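Local coordinates for collagen adhesin (Staphylococcus aureus, PDB 2F68), which probably anchors staphylococci to host collagen, its two beta-sandwich domains and the connecting linker closing around the triple helix as in the 'collagen hug', at residues A[27-32]-A[112-116]; A[115-121]-A[140-144]. All blocks are in the same frame, centred on the assembly; numbering follows the deposited sequence.

Contact 1: A[27-32]-A[112-116]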
loop_
_atom_site.group_PDB
_atom_site.type_symbol
_atom_site.label_atom_id
_atom_site.label_comp_id
_atom_site.label_asym_id
_atom_site.label_seq_id
_atom_site.Cartn_x
_atom_site.Cartn_y
_atom_site.Cartn_z
ATOM N N ILE A 27 8.653 -4.673 13.265
ATOM C CA ILE A 27 7.677 -5.042 12.233
ATOM C C ILE A 27 8.143 -6.228 11.387
ATOM O O ILE A 27 9.336 -6.534 11.333
ATOM C CB ILE A 27 7.325 -3.842 11.303
ATOM C CG1 ILE A 27 8.597 -3.182 10.751
ATOM C CG2 ILE A 27 6.440 -2.832 12.036
ATOM C CD1 ILE A 27 8.366 -2.282 9.548
ATOM N N GLU A 28 7.189 -6.890 10.734
ATOM C CA GLU A 28 7.481 -8.000 9.828
ATOM C C GLU A 28 7.813 -7.478 8.427
ATOM O O GLU A 28 7.721 -6.274 8.172
ATOM C CB GLU A 28 6.295 -8.973 9.768
ATOM C CG GLU A 28 5.914 -9.612 11.107
ATOM C CD GLU A 28 6.959 -10.588 11.630
ATOM O OE1 GLU A 28 7.543 -11.342 10.823
ATOM O OE2 GLU A 28 7.187 -10.606 12.858
ATOM N N ASP A 29 8.204 -8.385 7.532
ATOM C CA ASP A 29 8.517 -8.030 6.146
ATOM C C ASP A 29 7.258 -7.589 5.401
ATOM O O ASP A 29 6.295 -8.351 5.283
ATOM C CB ASP A 29 9.188 -9.204 5.421
ATOM C CG ASP A 29 9.656 -8.842 4.020
ATOM O OD1 ASP A 29 10.291 -7.778 3.849
ATOM O OD2 ASP A 29 9.397 -9.630 3.086
ATOM N N GLY A 30 7.277 -6.353 4.909
ATOM C CA GLY A 30 6.118 -5.758 4.248
ATOM C C GLY A 30 5.107 -5.202 5.235
ATOM O O GLY A 30 3.945 -4.980 4.885
ATOM N N GLY A 31 5.553 -4.978 6.470
ATOM C CA GLY A 31 4.696 -4.462 7.535
ATOM C C GLY A 31 4.626 -2.948 7.564
ATOM O O GLY A 31 5.485 -2.264 7.001
ATOM N N LYS A 32 3.597 -2.427 8.229
ATOM C CA LYS A 32 3.374 -0.986 8.326
ATOM C C LYS A 32 3.746 -0.447 9.705
ATOM O O LYS A 32 3.473 -1.085 10.725
ATOM C CB LYS A 32 1.914 -0.643 8.015
ATOM C CG LYS A 32 1.489 -0.914 6.578
ATOM C CD LYS A 32 0.018 -0.586 6.374
ATOM C CE LYS A 32 -0.431 -0.913 4.959
ATOM N NZ LYS A 32 -1.870 -0.596 4.747
ATOM N N VAL A 112 4.695 4.308 7.058
ATOM C CA VAL A 112 5.678 3.799 6.095
ATOM C C VAL A 112 5.671 2.267 6.043
ATOM O O VAL A 112 5.160 1.611 6.955
ATOM C CB VAL A 112 7.122 4.310 6.391
ATOM C CG1 VAL A 112 7.205 5.830 6.279
ATOM C CG2 VAL A 112 7.609 3.838 7.759
ATOM N N GLN A 113 6.238 1.709 4.975
ATOM C CA GLN A 113 6.344 0.259 4.814
ATOM C C GLN A 113 7.800 -0.194 4.911
ATOM O O GLN A 113 8.679 0.367 4.253
ATOM C CB GLN A 113 5.736 -0.183 3.479
ATOM C CG GLN A 113 5.513 -1.689 3.355
ATOM C CD GLN A 113 4.944 -2.100 2.006
ATOM O OE1 GLN A 113 5.308 -1.549 0.966
ATOM N NE2 GLN A 113 4.051 -3.082 2.019
ATOM N N GLY A 114 8.043 -1.211 5.734
ATOM C CA GLY A 114 9.385 -1.752 5.935
ATOM C C GLY A 114 9.603 -3.069 5.217
ATOM O O GLY A 114 8.764 -3.970 5.286
ATOM N N ARG A 115 10.739 -3.178 4.531
ATOM C CA ARG A 115 11.078 -4.372 3.760
ATOM C C ARG A 115 12.470 -4.898 4.094
ATOM O O ARG A 115 13.413 -4.122 4.256
ATOM C CB ARG A 115 10.990 -4.078 2.258
ATOM C CG ARG A 115 9.580 -4.110 1.671
ATOM C CD ARG A 115 9.099 -5.536 1.383
ATOM N NE ARG A 115 10.078 -6.323 0.631
ATOM C CZ ARG A 115 10.204 -6.319 -0.695
ATOM N NH1 ARG A 115 9.412 -5.565 -1.450
ATOM N NH2 ARG A 115 11.129 -7.075 -1.271
ATOM N N ASN A 116 12.584 -6.219 4.199
ATOM C CA ASN A 116 13.874 -6.883 4.354
ATOM C C ASN A 116 14.303 -7.472 3.009
ATOM O O ASN A 116 13.834 -8.541 2.608
ATOM C CB ASN A 116 13.803 -7.967 5.436
ATOM C CG ASN A 116 15.173 -8.343 5.990
ATOM O OD1 ASN A 116 16.139 -8.514 5.246
ATOM N ND2 ASN A 116 15.253 -8.483 7.308
#

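Contact 2: A[115-121]-A[140-144]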
loop_
_atom_site.group_PDB
_atom_site.type_symbol
_atom_site.label_atom_id
_atom_site.label_comp_id
_atom_site.label_asym_id
_atom_site.label_seq_id
_atom_site.Cartn_x
_atom_site.Cartn_y
_atom_site.Cartn_z
ATOM N N ARG A 115 10.739 -3.178 4.531
ATOM C CA ARG A 115 11.078 -4.372 3.760
ATOM C C ARG A 115 12.470 -4.898 4.094
ATOM O O ARG A 115 13.413 -4.122 4.256
ATOM C CB ARG A 115 10.990 -4.078 2.258
ATOM C CG ARG A 115 9.580 -4.110 1.671
ATOM C CD ARG A 115 9.099 -5.536 1.383
ATOM N NE ARG A 115 10.078 -6.323 0.631
ATOM C CZ ARG A 115 10.204 -6.319 -0.695
ATOM N NH1 ARG A 115 9.412 -5.565 -1.450
ATOM N NH2 ARG A 115 11.129 -7.075 -1.271
ATOM N N ASN A 116 12.584 -6.219 4.199
ATOM C CA ASN A 116 13.874 -6.883 4.354
ATOM C C ASN A 116 14.303 -7.472 3.009
ATOM O O ASN A 116 13.834 -8.541 2.608
ATOM C CB ASN A 116 13.803 -7.967 5.436
ATOM C CG ASN A 116 15.173 -8.343 5.990
ATOM O OD1 ASN A 116 16.139 -8.514 5.246
ATOM N ND2 ASN A 116 15.253 -8.483 7.308
ATOM N N LEU A 117 15.188 -6.757 2.317
ATOM C CA LEU A 117 15.589 -7.107 0.953
ATOM C C LEU A 117 16.509 -8.325 0.882
ATOM O O LEU A 117 16.329 -9.193 0.026
ATOM C CB LEU A 117 16.249 -5.906 0.257
ATOM C CG LEU A 117 15.421 -4.637 0.020
ATOM C CD1 LEU A 117 16.327 -3.486 -0.393
ATOM C CD2 LEU A 117 14.325 -4.856 -1.021
ATOM N N THR A 118 17.487 -8.383 1.783
ATOM C CA THR A 118 18.472 -9.468 1.797
ATOM C C THR A 118 17.960 -10.738 2.485
ATOM O O THR A 118 18.576 -11.802 2.361
ATOM C CB THR A 118 19.803 -9.028 2.451
ATOM O OG1 THR A 118 19.538 -8.366 3.694
ATOM C CG2 THR A 118 20.567 -8.085 1.531
ATOM N N GLN A 119 16.834 -10.617 3.191
ATOM C CA GLN A 119 16.223 -11.718 3.951
ATOM C C GLN A 119 17.224 -12.326 4.937
ATOM O O GLN A 119 17.719 -13.440 4.737
ATOM C CB GLN A 119 15.638 -12.791 3.015
ATOM C CG GLN A 119 14.605 -12.279 2.006
ATOM C CD GLN A 119 13.272 -11.904 2.637
ATOM O OE1 GLN A 119 12.892 -12.429 3.686
ATOM N NE2 GLN A 119 12.550 -10.996 1.990
ATOM N N THR A 120 17.513 -11.580 6.000
ATOM C CA THR A 120 18.591 -11.928 6.926
ATOM C C THR A 120 18.180 -11.861 8.399
ATOM O O THR A 120 17.157 -11.264 8.746
ATOM C CB THR A 120 19.844 -11.041 6.679
ATOM O OG1 THR A 120 20.904 -11.441 7.555
ATOM C CG2 THR A 120 19.527 -9.564 6.904
ATOM N N ASN A 121 18.992 -12.483 9.254
ATOM C CA ASN A 121 18.776 -12.481 10.701
ATOM C C ASN A 121 20.015 -12.010 11.470
ATOM O O ASN A 121 20.215 -12.379 12.631
ATOM C CB ASN A 121 18.359 -13.879 11.183
ATOM C CG ASN A 121 17.141 -14.417 10.450
ATOM O OD1 ASN A 121 17.199 -15.483 9.836
ATOM N ND2 ASN A 121 16.033 -13.685 10.511
ATOM N N THR A 140 13.099 -2.325 13.422
ATOM C CA THR A 140 13.528 -3.700 13.182
ATOM C C THR A 140 12.561 -4.405 12.230
ATOM O O THR A 140 11.375 -4.559 12.536
ATOM C CB THR A 140 13.653 -4.496 14.506
ATOM O OG1 THR A 140 14.431 -3.745 15.447
ATOM C CG2 THR A 140 14.321 -5.845 14.271
ATOM N N VAL A 141 13.078 -4.818 11.075
ATOM C CA VAL A 141 12.275 -5.499 10.059
ATOM C C VAL A 141 12.705 -6.963 9.931
ATOM O O VAL A 141 13.776 -7.261 9.396
ATOM C CB VAL A 141 12.354 -4.788 8.678
ATOM C CG1 VAL A 141 11.425 -5.457 7.670
ATOM C CG2 VAL A 141 12.013 -3.308 8.807
ATOM N N HIS A 142 11.862 -7.864 10.430
ATOM C CA HIS A 142 12.128 -9.301 10.374
ATOM C C HIS A 142 11.924 -9.841 8.960
ATOM O O HIS A 142 11.080 -9.340 8.214
ATOM C CB HIS A 142 11.235 -10.055 11.364
ATOM C CG HIS A 142 11.357 -9.574 12.777
ATOM N ND1 HIS A 142 12.385 -9.963 13.610
ATOM C CD2 HIS A 142 10.580 -8.737 13.504
ATOM C CE1 HIS A 142 12.235 -9.385 14.789
ATOM N NE2 HIS A 142 11.148 -8.635 14.751
ATOM N N LYS A 143 12.700 -10.864 8.604
ATOM C CA LYS A 143 12.653 -11.453 7.264
ATOM C C LYS A 143 11.372 -12.259 7.023
ATOM O O LYS A 143 10.694 -12.666 7.972
ATOM C CB LYS A 143 13.896 -12.316 7.002
ATOM C CG LYS A 143 13.904 -13.667 7.709
ATOM C CD LYS A 143 15.054 -14.540 7.226
ATOM C CE LYS A 143 14.793 -16.017 7.500
ATOM N NZ LYS A 143 14.731 -16.339 8.955
ATOM N N SER A 144 11.053 -12.481 5.750
ATOM C CA SER A 144 9.874 -13.249 5.357
ATOM C C SER A 144 10.097 -14.747 5.551
ATOM O O SER A 144 11.157 -15.277 5.215
ATOM C CB SER A 144 9.504 -12.954 3.900
ATOM O OG SER A 144 8.307 -13.616 3.530
#

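Contact 1: A[27-32]-A[112-116]
Gly-30 and Gly-31 both face Gly-114 across the antiparallel strands, which makes this a G1 beta bulge sitting on the type II turn Glu-28 to Gly-31. Gly-30 N donates a hydrogen bond to Gly-114 O at 2.8 Å, and Gly-114 N donates one to Gly-31 O. Gly-114 has no side chain, and Ile-27 CD1 packs 3.8 Å from Gly-114 CA. Gln-113 can be followed outward from here. Gln-113 CB lies 4.1 Å from Gly-31 O, and CG comes to 3.7 Å from the same oxygen; then the extended chain carries CD past Gly-30 O, and NE2 makes a weak hydrogen bond to that oxygen at 3.4 Å. At the other end, Asp-29 has CG anti to its own N (chi1 -174°), which sends OD1 to Asn-116 N at 2.8 Å in a nearly straight bond, 171° at the hydrogen. Arg-115 NE meets the same OD1 in a long salt bridge, with the carboxylate and guanidinium planes 78° apart. Drawing on a backbone N-H and a nearby positive charge together, this carboxylate is probably held ionised, and it continues the pairing of the two segments beyond the bulge.

Contact 2: A[115-121]-A[140-144]
The loop that leaves strand 104-116 folds back here over the outgoing end of strand 135-141, at one end of the first beta-sandwich domain, where the chain sets off towards the second. Val-141 begins the contact: its CG1 rests 3.7 Å from Asn-116 N. Just beyond, Asn-116 ND2 donates to Val-141 O at 2.8 Å, a bent bond in which Val-141 O lies 21° out of the plane of the Asn-116 amide. The other end of that amide looks into its own loop, where OD1 takes weak hydrogen bonds from Gln-119 N and Thr-120 N, so one side chain both shapes the turn and ties it to the strand. Gln-119 is bent at chi2, and its OE1 accepts from Ser-144 N at 2.8 Å in the carbonyl plane, while Ser-144 CB sits 3.4 Å from the same oxygen. Between these bonds Lys-143 CB lies 3.8 Å from Thr-120 N. The lysine then runs across Asn-121 at about a right angle, and a final bend (chi4 -65°) sets NZ on a lone pair of Asn-121 OD1, 2.8 Å away. Thr-120 O is buried without a polar partner. Amide side chains thus stand in for strand pairing where the loop of this beta-sandwich, an Ig-type domain of the E-set clan, crosses the end of strand 135-141.

In the fold
From the N terminus, strand 17-27 ends in the turn of contact 1, and strand 31-40 starts out beside strand 104-116, so that contact closes a long loop, 79 residues rich in strand. Contact 2 begins on Arg-115 and Asn-116, where contact 1 ends, and closes a short excursion through strand 127-132 and back along 135-141. The two loops therefore follow one another, overlapping at the shared residues, and neither nests in the other. They also touch directly: Ile-27 pairs through its backbone with Thr-140 and His-142, and Asp-29 packs against Ser-144. Together they gather the ends of strands 17-27, 104-116 and 135-141 and the start of strand 31-40 where the chain leaves for the collagen-binding domain.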